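PDB 5H3H: abhydrolase domain-containing protein from Exiguobacterium antarcticum, which probably hydrolyses carboxylic esters as an alpha/beta-hydrolase-fold esterase, with perhydrolase activity also suggested. Local coordinates for residues F127-G132 against G136-E141. Numbering follows the deposited sequence.
Sequences FTQRDG and GMTKDE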
loop_
_atom_site.group_PDB
_atom_site.type_symbol
_atom_site.label_atom_id
_atom_site.label_comp_id
_atom_site.label_asym_id
_atom_site.label_seq_id
_atom_site.Cartn_x
_atom_site.Cartn_y
_atom_site.Cartn_z
ATOM N N PHE B 127 17.440 -6.537 11.794
ATOM C CA PHE B 127 18.377 -6.068 12.845
ATOM C C PHE B 127 19.296 -7.206 13.336
ATOM O O PHE B 127 20.339 -6.943 13.925
ATOM C CB PHE B 127 17.558 -5.486 14.025
ATOM C CG PHE B 127 18.390 -4.932 15.161
ATOM C CD1 PHE B 127 19.174 -3.819 14.979
ATOM C CD2 PHE B 127 18.340 -5.527 16.427
ATOM C CE1 PHE B 127 19.919 -3.290 16.012
ATOM C CE2 PHE B 127 19.058 -5.010 17.459
ATOM C CZ PHE B 127 19.853 -3.873 17.264
ATOM N N THR B 128 18.834 -8.434 13.176
ATOM C CA THR B 128 19.546 -9.624 13.654
ATOM C C THR B 128 19.944 -10.544 12.474
ATOM O O THR B 128 19.390 -10.439 11.374
ATOM C CB THR B 128 18.727 -10.368 14.747
ATOM O OG1 THR B 128 17.402 -10.720 14.264
ATOM C CG2 THR B 128 18.635 -9.455 15.980
ATOM N N GLN B 129 20.945 -11.391 12.696
ATOM C CA GLN B 129 21.484 -12.234 11.605
ATOM C C GLN B 129 20.475 -13.297 11.178
ATOM O O GLN B 129 19.604 -13.683 11.951
ATOM C CB GLN B 129 22.788 -12.901 12.025
ATOM C CG GLN B 129 23.824 -11.935 12.548
ATOM C CD GLN B 129 25.269 -12.372 12.282
ATOM O OE1 GLN B 129 25.530 -13.511 11.857
ATOM N NE2 GLN B 129 26.212 -11.455 12.515
ATOM N N ARG B 130 20.532 -13.683 9.910
ATOM C CA ARG B 130 19.650 -14.698 9.329
ATOM C C ARG B 130 20.435 -15.455 8.271
ATOM O O ARG B 130 21.508 -14.998 7.848
ATOM C CB ARG B 130 18.435 -14.103 8.628
ATOM C CG ARG B 130 17.417 -13.404 9.497
ATOM C CD ARG B 130 16.424 -14.301 10.232
ATOM N NE ARG B 130 15.432 -13.434 10.871
ATOM C CZ ARG B 130 15.669 -12.653 11.926
ATOM N NH1 ARG B 130 16.870 -12.630 12.509
ATOM N NH2 ARG B 130 14.705 -11.883 12.405
ATOM N N ASP B 131 19.862 -16.598 7.863
ATOM C CA ASP B 131 20.322 -17.463 6.755
ATOM C C ASP B 131 21.488 -16.935 5.875
ATOM O O ASP B 131 22.627 -17.370 6.057
ATOM C CB ASP B 131 19.108 -17.862 5.895
ATOM C CG ASP B 131 18.154 -16.688 5.634
ATOM O OD1 ASP B 131 18.556 -15.795 4.860
ATOM O OD2 ASP B 131 17.030 -16.651 6.206
ATOM N N GLY B 132 21.200 -16.017 4.953
ATOM C CA GLY B 132 22.212 -15.354 4.113
ATOM C C GLY B 132 22.259 -13.853 4.384
ATOM O O GLY B 132 22.269 -13.025 3.453
ATOM N N GLY B 136 24.931 -8.122 12.021
ATOM C CA GLY B 136 24.186 -7.582 13.180
ATOM C C GLY B 136 24.267 -8.465 14.404
ATOM O O GLY B 136 24.950 -9.461 14.419
ATOM N N MET B 137 23.541 -8.102 15.430
ATOM C CA MET B 137 23.420 -8.934 16.587
ATOM C C MET B 137 22.765 -10.271 16.197
ATOM O O MET B 137 22.021 -10.323 15.249
ATOM C CB MET B 137 22.570 -8.208 17.642
ATOM C CG MET B 137 23.213 -6.942 18.153
ATOM S SD MET B 137 22.255 -6.272 19.552
ATOM C CE MET B 137 23.297 -4.841 19.825
ATOM N N THR B 138 23.073 -11.360 16.885
ATOM C CA THR B 138 22.379 -12.611 16.607
ATOM C C THR B 138 21.141 -12.435 17.408
ATOM O O THR B 138 21.066 -11.495 18.216
ATOM C CB THR B 138 23.157 -13.823 17.107
ATOM O OG1 THR B 138 23.403 -13.669 18.526
ATOM C CG2 THR B 138 24.495 -13.888 16.410
ATOM N N LYS B 139 20.172 -13.313 17.200
ATOM C CA LYS B 139 18.999 -13.371 18.055
ATOM C C LYS B 139 19.287 -13.561 19.533
ATOM O O LYS B 139 18.553 -13.029 20.405
ATOM C CB LYS B 139 18.082 -14.502 17.630
ATOM C CG LYS B 139 17.041 -14.028 16.688
ATOM C CD LYS B 139 16.113 -15.163 16.366
ATOM C CE LYS B 139 15.010 -14.684 15.446
ATOM N NZ LYS B 139 14.233 -15.866 15.004
ATOM N N ASP B 140 20.318 -14.333 19.845
ATOM C CA ASP B 140 20.633 -14.581 21.246
ATOM C C ASP B 140 21.241 -13.309 21.909
ATOM O O ASP B 140 20.953 -13.047 23.100
ATOM C CB ASP B 140 21.464 -15.882 21.411
ATOM C CG ASP B 140 20.746 -17.153 20.820
ATOM O OD1 ASP B 140 19.498 -17.176 20.637
ATOM O OD2 ASP B 140 21.447 -18.151 20.521
ATOM N N GLU B 141 21.990 -12.486 21.156
ATOM C CA GLU B 141 22.405 -11.181 21.707
ATOM C C GLU B 141 21.233 -10.246 22.091
ATOM O O GLU B 141 21.349 -9.497 23.026
ATOM C CB GLU B 141 23.422 -10.451 20.835
ATOM C CG GLU B 141 24.817 -11.076 20.929
ATOM C CD GLU B 141 25.754 -10.778 19.763
ATOM O OE1 GLU B 141 26.986 -10.931 19.943
ATOM O OE2 GLU B 141 25.304 -10.444 18.663
#
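Thr128 and Met137 bring the two backbones closest, their CA atoms 4.9 Å apart, where the chain turns through a short loop, the touching parts of the segments running 72° apart. Gln129 N donates to Met137 O at 3.0 Å, a bent bond (143° at the hydrogen), and Thr128 CA adds a CA-H...O contact to the same oxygen. The Gln129 side chain then reaches back: its chain bends at chi2 (-149°), bringing NE2 to 3.0 Å from Gly136 O, in the carbonyl plane and on a lone pair. Met137 SD lies obliquely beside the Phe127 ring, 4.0 Å from CE2, a Met-aromatic contact. In this alpha/beta hydrolase the loop leads from strand 114-120 into helix 139-149, and Phe127 also touches the bound ethaneperoxoic acid, joining the turn to the ligand pocket. Thr138 and Glu141 start the helix with a capping box, Glu141 N bonding Thr138 OG1 and Thr138 N bonding Glu141 OE2. Arg130 NH1 grips Thr128 OG1 (2.6 Å) and Gln129 O, both in the guanidinium plane, while the Lys139 side chain crosses Arg130 at about a right angle, CE lying over one guanidinium face toward the rim, 4.0 Å from NH1. A leucine in its place would probably leave Thr128 OG1 and Gln129 O without their shared donor and remove one of the two bonds to Arg197 O. Those two, from Arg130 NH2 and Thr128 OG1, tie the loop to helix 186-198.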